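Local coordinates for protein peptidoglycan glycosyltransferase (Eggerthella lenta, PDB 4MNR) that is a penicillin-binding protein that joins an N-terminal region related to the dimerisation domain of penicillin-binding protein A to a beta-lactamase-like domain, at residues R51-G56 and H61-S66; F187-L192 and A325-A330; A332-I337 and R373-L378. All blocks are in the same frame, centred on the assembly; numbering follows the deposited sequence. Where two conformers were deposited one is given.

In the fold
Contact 2 is core, while contacts 1 and 3 are only partly buried and lie on opposite sides of the chain's centre. Contact 1, in the N-terminal family region, joins the loop after an edge strand to the chain leaving a short helix, through a tyrosine hydroxyl; its centre is 32 Å from that of contact 2. Contacts 2 and 3, with centres 8 Å apart, share the beta-lactamase-like domain: helix 321-332 meets helix 188-197 through branched aliphatic side chains, then runs into the turn that faces helix 368-384 through charge and water. The two touch directly: A330 O lies 2.8 Å from G335 N, probably a hydrogen bond, and L192 packs on V377.

Contact 1. Residues R51-G56 and H61-S66; sequences REYPAG and HVVGYS
Y53, just after edge strand 49-52 of the mixed sheet, reaches across to V63, G64, Y65 and S66 and joins that end of the sheet to the chain leaving helix 60-63, in the region related to a penicillin-binding protein A dimerisation domain. Its CB already points at 61-66, and with CG beside the backbone N and anti to the carbonyl carbon (chi1 -63°) the ring extends along that course. At the ring edge, CE1 meets the V63 methyl CG2 at 4.2 Å, an apolar touch near the ring plane. The same CE1 lies 3.5 Å from G64 O, which approaches the ring obliquely. One atom further, CZ is 4.0 Å from Y65 CA. The tip, OH, accepts the backbone N-H of S66 (N to OH 2.9 Å) in a bent bond with an angle of 140° at the hydrogen. That hydroxyl is also hydrogen-bonded to E76 OE1, the carboxylate oxygen that forms a salt bridge with R51 NE. E76 thus links two side chains of 51-56 and probably fixes where the OH sits. G64, with positive phi (74°), is where the chain leaves the helix, turning so that S66 N can face the ring tip. Beside the bond, S66 CB lies 4.0 Å from Y53 OH, and R51 CB stands 4.4 Å from S66 O.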
loop_
_atom_site.group_PDB
_atom_site.type_symbol
_atom_site.label_atom_id
_atom_site.label_comp_id
_atom_site.label_asym_id
_atom_site.label_seq_id
_atom_site.Cartn_x
_atom_site.Cartn_y
_atom_site.Cartn_z
ATOM N N ARG A 51 -15.294 -21.968 -16.991
ATOM C CA ARG A 51 -14.339 -20.894 -16.741
ATOM C C ARG A 51 -12.917 -21.450 -16.698
ATOM O O ARG A 51 -12.661 -22.460 -16.047
ATOM C CB ARG A 51 -14.677 -20.211 -15.415
ATOM C CG ARG A 51 -14.154 -18.807 -15.268
ATOM C CD ARG A 51 -14.751 -17.874 -16.312
ATOM N NE ARG A 51 -14.451 -16.474 -16.020
ATOM C CZ ARG A 51 -14.498 -15.505 -16.929
ATOM N NH1 ARG A 51 -14.819 -15.797 -18.185
ATOM N NH2 ARG A 51 -14.214 -14.248 -16.588
ATOM N N GLU A 52 -12.003 -20.806 -17.413
ATOM C CA GLU A 52 -10.596 -21.188 -17.384
ATOM C C GLU A 52 -9.754 -20.051 -16.818
ATOM O O GLU A 52 -10.018 -18.882 -17.108
ATOM C CB GLU A 52 -10.093 -21.504 -18.790
ATOM C CG GLU A 52 -10.568 -22.812 -19.365
ATOM C CD GLU A 52 -9.807 -23.182 -20.628
ATOM O OE1 GLU A 52 -9.048 -22.322 -21.132
ATOM O OE2 GLU A 52 -9.964 -24.328 -21.109
ATOM N N TYR A 53 -8.736 -20.405 -16.029
ATOM C CA TYR A 53 -7.784 -19.429 -15.465
ATOM C C TYR A 53 -6.366 -19.782 -15.915
ATOM O O TYR A 53 -5.644 -20.509 -15.227
ATOM C CB TYR A 53 -7.899 -19.395 -13.936
ATOM C CG TYR A 53 -9.262 -18.932 -13.471
ATOM C CD1 TYR A 53 -9.525 -17.586 -13.289
ATOM C CD2 TYR A 53 -10.291 -19.837 -13.247
ATOM C CE1 TYR A 53 -10.776 -17.146 -12.895
ATOM C CE2 TYR A 53 -11.545 -19.408 -12.839
ATOM C CZ TYR A 53 -11.776 -18.057 -12.661
ATOM O OH TYR A 53 -13.020 -17.612 -12.268
ATOM N N PRO A 54 -5.966 -19.287 -17.097
ATOM C CA PRO A 54 -4.785 -19.870 -17.746
ATOM C C PRO A 54 -3.445 -19.251 -17.356
ATOM O O PRO A 54 -2.423 -19.630 -17.930
ATOM C CB PRO A 54 -5.057 -19.617 -19.230
ATOM C CG PRO A 54 -5.852 -18.358 -19.249
ATOM C CD PRO A 54 -6.676 -18.339 -17.975
ATOM N N ALA A 55 -3.435 -18.321 -16.409
ATOM C CA ALA A 55 -2.194 -17.624 -16.078
ATOM C C ALA A 55 -1.585 -18.017 -14.730
ATOM O O ALA A 55 -0.849 -17.229 -14.132
ATOM C CB ALA A 55 -2.397 -16.099 -16.145
ATOM N N GLY A 56 -1.888 -19.220 -14.254
ATOM C CA GLY A 56 -1.243 -19.726 -13.052
ATOM C C GLY A 56 -1.585 -18.871 -11.854
ATOM O O GLY A 56 -2.755 -18.617 -11.598
ATOM N N HIS A 61 -5.472 -13.069 -6.444
ATOM C CA HIS A 61 -6.428 -12.445 -5.530
ATOM C C HIS A 61 -7.244 -11.380 -6.226
ATOM O O HIS A 61 -8.417 -11.188 -5.918
ATOM C CB HIS A 61 -5.709 -11.841 -4.332
ATOM C CG HIS A 61 -4.982 -12.853 -3.515
ATOM N ND1 HIS A 61 -3.706 -13.271 -3.819
ATOM C CD2 HIS A 61 -5.363 -13.555 -2.421
ATOM C CE1 HIS A 61 -3.329 -14.184 -2.941
ATOM N NE2 HIS A 61 -4.312 -14.371 -2.081
ATOM N N VAL A 62 -6.609 -10.672 -7.156
ATOM C CA VAL A 62 -7.282 -9.624 -7.914
ATOM C C VAL A 62 -8.329 -10.197 -8.878
ATOM O O VAL A 62 -9.478 -9.733 -8.902
ATOM C CB VAL A 62 -6.273 -8.762 -8.697
ATOM C CG1 VAL A 62 -6.985 -7.904 -9.733
ATOM C CG2 VAL A 62 -5.480 -7.869 -7.745
ATOM N N VAL A 63 -7.947 -11.221 -9.640
ATOM C CA VAL A 63 -8.855 -11.792 -10.632
ATOM C C VAL A 63 -10.073 -12.423 -9.955
ATOM O O VAL A 63 -11.214 -12.218 -10.379
ATOM C CB VAL A 63 -8.139 -12.782 -11.611
ATOM C CG1 VAL A 63 -7.562 -13.979 -10.889
ATOM C CG2 VAL A 63 -9.107 -13.263 -12.708
ATOM N N GLY A 64 -9.834 -13.132 -8.859
ATOM C CA GLY A 64 -10.902 -13.791 -8.142
ATOM C C GLY A 64 -11.384 -15.021 -8.884
ATOM O O GLY A 64 -10.731 -15.516 -9.803
ATOM N N TYR A 65 -12.537 -15.523 -8.481
ATOM C CA TYR A 65 -13.092 -16.703 -9.123
ATOM C C TYR A 65 -14.570 -16.507 -9.348
ATOM O O TYR A 65 -15.203 -15.684 -8.685
ATOM C CB TYR A 65 -12.846 -17.950 -8.264
ATOM C CG TYR A 65 -13.175 -17.766 -6.803
ATOM C CD1 TYR A 65 -12.178 -17.440 -5.891
ATOM C CD2 TYR A 65 -14.478 -17.905 -6.333
ATOM C CE1 TYR A 65 -12.461 -17.265 -4.554
ATOM C CE2 TYR A 65 -14.776 -17.724 -4.991
ATOM C CZ TYR A 65 -13.757 -17.401 -4.109
ATOM O OH TYR A 65 -14.018 -17.218 -2.773
ATOM N N SER A 66 -15.113 -17.260 -10.300
ATOM C CA SER A 66 -16.544 -17.302 -10.541
ATOM C C SER A 66 -16.946 -18.763 -10.578
ATOM O O SER A 66 -16.418 -19.538 -11.378
ATOM C CB SER A 66 -16.904 -16.613 -11.859
ATOM O OG SER A 66 -18.284 -16.758 -12.153
#

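Contact 2. Residues F187-L192 and A325-A330; sequences FKIVTL and AMVGTA
V327 of helix 321-332 meets I189 and V190 of helix 188-197 in a wholly aliphatic contact. Its CB points at the other helix, and with CG1 anti to the backbone N (chi1 167°) that methyl does most of the touching: it lies 3.7 Å from I189 CG2 and 4.0 Å from V190 CG2. The second branch is used less, V327 CG2 standing 4.1 Å from V190 CG2. V190 and V327 run at about a right angle to each other, whereas I189 comes in obliquely and presents its short CG2 branch. One valine is thus set against two neighbouring residues of the facing helix, and all three are buried.

Both helices lie in the beta-lactamase-like domain, of the penicillin-binding protein transpeptidase type. Helix 188-197 opens at about K188, the lysine of the family's Ser-x-x-Lys sequence, whose NZ is hydrogen-bonded to S240 OG and N242 OD1 of the family's Ser-x-Asn sequence. Helix 321-332 packs on the five-stranded sheet, with A325 on V133 and M135.

Within 187-192, one face of the F187 ring lies against V190 CB, 3.9 Å above its plane and offset toward the rim, while F266 meets F187 edge-to-face.

The polar groups here bond within their own helix or to other parts of the domain. T191 OG1 is hydrogen-bonded to A298 O. M326, a selenomethionine, accepts two donors at its carbonyl: T329 OG1 folds back to M326 O at 2.9 Å, tilted 24° from the carbonyl plane, and the helical bond from A330 N (3.0 Å) shares that oxygen.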
loop_
_atom_site.group_PDB
_atom_site.type_symbol
_atom_site.label_atom_id
_atom_site.label_comp_id
_atom_site.label_asym_id
_atom_site.label_seq_id
_atom_site.Cartn_x
_atom_site.Cartn_y
_atom_site.Cartn_z
ATOM N N PHE A 187 4.841 5.637 8.058
ATOM C CA PHE A 187 3.877 6.699 8.324
ATOM C C PHE A 187 4.557 8.040 8.611
ATOM O O PHE A 187 3.912 9.090 8.582
ATOM C CB PHE A 187 2.999 6.285 9.519
ATOM C CG PHE A 187 1.897 7.248 9.849
ATOM C CD1 PHE A 187 0.697 7.247 9.138
ATOM C CD2 PHE A 187 2.029 8.112 10.916
ATOM C CE1 PHE A 187 -0.324 8.128 9.457
ATOM C CE2 PHE A 187 1.011 9.009 11.244
ATOM C CZ PHE A 187 -0.171 9.010 10.510
ATOM N N LYS A 188 5.853 8.011 8.912
ATOM C CA LYS A 188 6.570 9.264 9.139
ATOM C C LYS A 188 6.495 10.182 7.911
ATOM O O LYS A 188 6.657 11.394 8.035
ATOM C CB LYS A 188 8.023 9.003 9.563
ATOM C CG LYS A 188 8.132 8.392 10.953
ATOM C CD LYS A 188 9.554 7.991 11.305
ATOM C CE LYS A 188 9.569 7.297 12.686
ATOM N NZ LYS A 188 10.862 6.637 12.921
ATOM N N ILE A 189 6.218 9.619 6.739
ATOM C CA ILE A 189 5.981 10.462 5.563
ATOM C C ILE A 189 4.816 11.421 5.851
ATOM O O ILE A 189 4.888 12.620 5.562
ATOM C CB ILE A 189 5.620 9.622 4.325
ATOM C CG1 ILE A 189 6.793 8.731 3.899
ATOM C CG2 ILE A 189 5.193 10.540 3.181
ATOM C CD1 ILE A 189 6.427 7.761 2.794
ATOM N N VAL A 190 3.748 10.895 6.451
ATOM C CA VAL A 190 2.580 11.713 6.810
ATOM C C VAL A 190 2.895 12.744 7.895
ATOM O O VAL A 190 2.559 13.922 7.754
ATOM C CB VAL A 190 1.377 10.847 7.261
ATOM C CG1 VAL A 190 0.197 11.729 7.690
ATOM C CG2 VAL A 190 0.954 9.922 6.138
ATOM N N THR A 191 3.544 12.302 8.967
ATOM C CA THR A 191 3.935 13.205 10.043
ATOM C C THR A 191 4.827 14.346 9.558
ATOM O O THR A 191 4.570 15.508 9.861
ATOM C CB THR A 191 4.620 12.436 11.165
ATOM O OG1 THR A 191 3.780 11.337 11.529
ATOM C CG2 THR A 191 4.818 13.329 12.394
ATOM N N LEU A 192 5.858 14.001 8.794
ATOM C CA LEU A 192 6.778 14.998 8.226
ATOM C C LEU A 192 6.055 15.969 7.305
ATOM O O LEU A 192 6.220 17.190 7.404
ATOM C CB LEU A 192 7.875 14.286 7.444
ATOM C CG LEU A 192 8.879 15.220 6.764
ATOM C CD1 LEU A 192 9.624 16.061 7.805
ATOM C CD2 LEU A 192 9.840 14.409 5.907
ATOM N N ALA A 325 0.542 3.083 -0.473
ATOM C CA ALA A 325 0.940 3.434 -1.819
ATOM C C ALA A 325 0.362 4.796 -2.183
ATOM O O ALA A 325 1.043 5.607 -2.795
ATOM C CB ALA A 325 0.495 2.362 -2.812
HETATM N N MSE A 326 -0.881 5.048 -1.781
HETATM C CA MSE A 326 -1.494 6.361 -2.001
HETATM C C MSE A 326 -0.737 7.479 -1.291
HETATM O O MSE A 326 -0.612 8.586 -1.815
HETATM C CB MSE A 326 -2.967 6.354 -1.594
HETATM C CG MSE A 326 -3.787 5.414 -2.498
HETATM SE SE MSE A 326 -5.569 5.104 -1.780
HETATM C CE MSE A 326 -6.077 6.930 -1.608
ATOM N N VAL A 327 -0.227 7.196 -0.094
ATOM C CA VAL A 327 0.610 8.175 0.597
ATOM C C VAL A 327 1.833 8.496 -0.257
ATOM O O VAL A 327 2.200 9.653 -0.438
ATOM C CB VAL A 327 1.038 7.667 1.999
ATOM C CG1 VAL A 327 2.154 8.541 2.553
ATOM C CG2 VAL A 327 -0.143 7.666 2.941
ATOM N N GLY A 328 2.453 7.459 -0.807
ATOM C CA GLY A 328 3.557 7.640 -1.724
ATOM C C GLY A 328 3.190 8.444 -2.963
ATOM O O GLY A 328 3.965 9.291 -3.420
ATOM N N THR A 329 2.016 8.181 -3.529
ATOM C CA THR A 329 1.638 8.914 -4.736
ATOM C C THR A 329 1.419 10.403 -4.442
ATOM O O THR A 329 1.674 11.222 -5.308
ATOM C CB THR A 329 0.418 8.327 -5.494
ATOM O OG1 THR A 329 -0.772 8.441 -4.699
ATOM C CG2 THR A 329 0.672 6.867 -5.869
ATOM N N ALA A 330 0.996 10.742 -3.224
ATOM C CA ALA A 330 0.817 12.149 -2.862
ATOM C C ALA A 330 2.146 12.873 -2.949
ATOM O O ALA A 330 2.241 13.973 -3.478
ATOM C CB ALA A 330 0.255 12.276 -1.456
#

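Contact 3. Residues A332-I337 and R373-L378; sequences ANDGVI and RVRDVL
A type I' beta turn, N333 to V336, carries the chain from the end of helix 321-332 into strand 336-338 of a two-stranded antiparallel sheet, and it faces R375 on helix 368-384 of the beta-lactamase-like domain. R375 is modelled in two conformers, and the distances here hold for one of them. In that conformer A332 O and the D334 carboxylate both approach the R375 guanidinium obliquely, but neither bonds it directly: A332 O is 4.2 Å from R375 NH2, and D334 OD1 is 4.5 Å from that nitrogen, well out of the guanidinium plane, so the opposite charges act only at a distance. In the same conformer a water bridges the two side chains. It donates to D334 OD1 at 2.7 Å and accepts from R375 NH2 at 3.0 Å, sitting at the guanidinium edge and in its plane.

With CG anti to the backbone N (chi1 -156°), the R375 side chain is taken toward the turn. NH2 is hydrogen-bonded to I331 O as well, just before the turn, while NE has a weak bond to A420 O. D334 OD1 also has a weak, long pairing with K368 NZ, so the carboxylate probably feels two positive charges of the same helix.

The turn itself is held from within. V336 N bonds N333 O at 3.1 Å, across D334 and G335, which both have positive phi. The N333 side chain adds a second link between the same two residues: N333 ND2 donates to V336 O at 3.3 Å, with 155° at the hydrogen, the acceptor near the amide plane but the donor 43° out of the carbonyl plane.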
loop_
_atom_site.group_PDB
_atom_site.type_symbol
_atom_site.label_atom_id
_atom_site.label_comp_id
_atom_site.label_asym_id
_atom_site.label_seq_id
_atom_site.Cartn_x
_atom_site.Cartn_y
_atom_site.Cartn_z
ATOM N N ALA A 332 4.816 11.882 -4.647
ATOM C CA ALA A 332 5.268 11.810 -6.026
ATOM C C ALA A 332 4.561 12.797 -6.974
ATOM O O ALA A 332 5.172 13.328 -7.899
ATOM C CB ALA A 332 5.112 10.373 -6.537
ATOM N N ASN A 333 3.279 13.048 -6.726
ATOM C CA ASN A 333 2.424 13.763 -7.672
ATOM C C ASN A 333 2.045 15.151 -7.175
ATOM O O ASN A 333 0.884 15.539 -7.251
ATOM C CB ASN A 333 1.156 12.933 -7.924
ATOM C CG ASN A 333 0.350 13.399 -9.124
ATOM O OD1 ASN A 333 0.898 13.759 -10.173
ATOM N ND2 ASN A 333 -0.964 13.375 -8.982
ATOM N N ASP A 334 3.027 15.893 -6.656
ATOM C CA ASP A 334 2.813 17.298 -6.303
ATOM C C ASP A 334 1.706 17.485 -5.255
ATOM O O ASP A 334 1.004 18.505 -5.248
ATOM C CB ASP A 334 2.512 18.143 -7.557
ATOM C CG ASP A 334 3.657 18.130 -8.559
ATOM O OD1 ASP A 334 4.828 18.005 -8.134
ATOM O OD2 ASP A 334 3.383 18.242 -9.779
ATOM N N GLY A 335 1.543 16.484 -4.392
ATOM C CA GLY A 335 0.635 16.590 -3.264
ATOM C C GLY A 335 -0.741 16.002 -3.519
ATOM O O GLY A 335 -1.555 15.899 -2.600
ATOM N N VAL A 336 -1.000 15.604 -4.762
ATOM C CA VAL A 336 -2.341 15.161 -5.151
ATOM C C VAL A 336 -2.414 13.654 -5.183
ATOM O O VAL A 336 -1.586 13.001 -5.814
ATOM C CB VAL A 336 -2.704 15.673 -6.549
ATOM C CG1 VAL A 336 -4.083 15.187 -6.957
ATOM C CG2 VAL A 336 -2.650 17.190 -6.580
ATOM N N ILE A 337 -3.403 13.101 -4.494
ATOM C CA ILE A 337 -3.679 11.675 -4.595
ATOM C C ILE A 337 -4.746 11.440 -5.657
ATOM O O ILE A 337 -5.872 11.924 -5.527
ATOM C CB ILE A 337 -4.186 11.133 -3.252
ATOM C CG1 ILE A 337 -3.109 11.329 -2.174
ATOM C CG2 ILE A 337 -4.577 9.666 -3.382
ATOM C CD1 ILE A 337 -3.531 10.863 -0.768
ATOM N N ARG A 373 9.362 19.193 -0.913
ATOM C CA ARG A 373 10.306 19.252 0.199
ATOM C C ARG A 373 10.414 17.888 0.835
ATOM O O ARG A 373 11.499 17.461 1.239
ATOM C CB ARG A 373 9.858 20.268 1.255
ATOM C CG ARG A 373 10.006 21.713 0.815
ATOM C CD ARG A 373 9.227 22.633 1.736
ATOM N NE ARG A 373 9.847 22.718 3.057
ATOM C CZ ARG A 373 9.283 23.312 4.104
ATOM N NH1 ARG A 373 8.069 23.850 3.998
ATOM N NH2 ARG A 373 9.933 23.367 5.255
ATOM N N VAL A 374 9.281 17.199 0.937
ATOM C CA VAL A 374 9.285 15.844 1.500
ATOM C C VAL A 374 10.043 14.885 0.583
ATOM O O VAL A 374 10.816 14.059 1.054
ATOM C CB VAL A 374 7.861 15.336 1.734
ATOM C CG1 VAL A 374 7.862 13.841 2.145
ATOM C CG2 VAL A 374 7.179 16.198 2.786
ATOM N N ARG A 375 9.820 15.009 -0.723
ATOM C CA ARG A 375 10.496 14.147 -1.687
ATOM C C ARG A 375 12.017 14.303 -1.576
ATOM O O ARG A 375 12.758 13.325 -1.650
ATOM C CB ARG A 375 10.000 14.442 -3.109
ATOM C CG ARG A 375 10.173 13.293 -4.085
ATOM C CD ARG A 375 9.244 13.450 -5.293
ATOM N NE ARG A 375 9.539 14.668 -6.041
ATOM C CZ ARG A 375 8.750 15.739 -6.082
ATOM N NH1 ARG A 375 9.120 16.802 -6.782
ATOM N NH2 ARG A 375 7.593 15.748 -5.423
ATOM N N ASP A 376 12.479 15.530 -1.365
ATOM C CA ASP A 376 13.909 15.788 -1.198
ATOM C C ASP A 376 14.478 15.101 0.060
ATOM O O ASP A 376 15.608 14.591 0.052
ATOM C CB ASP A 376 14.184 17.290 -1.156
ATOM C CG ASP A 376 14.044 17.959 -2.527
ATOM O OD1 ASP A 376 14.009 17.246 -3.559
ATOM O OD2 ASP A 376 13.974 19.209 -2.570
ATOM N N VAL A 377 13.708 15.102 1.141
ATOM C CA VAL A 377 14.140 14.405 2.357
ATOM C C VAL A 377 14.178 12.891 2.123
ATOM O O VAL A 377 15.098 12.207 2.572
ATOM C CB VAL A 377 13.213 14.723 3.551
ATOM C CG1 VAL A 377 13.593 13.878 4.771
ATOM C CG2 VAL A 377 13.291 16.195 3.887
ATOM N N LEU A 378 13.186 12.375 1.395
ATOM C CA LEU A 378 13.135 10.940 1.108
ATOM C C LEU A 378 14.236 10.473 0.145
ATOM O O LEU A 378 14.648 9.304 0.163
ATOM C CB LEU A 378 11.755 10.537 0.584
ATOM C CG LEU A 378 10.603 10.808 1.555
ATOM C CD1 LEU A 378 9.299 10.248 1.007
ATOM C CD2 LEU A 378 10.890 10.235 2.944
HETATM O O HOH W 1 6.329 18.396 -5.918
#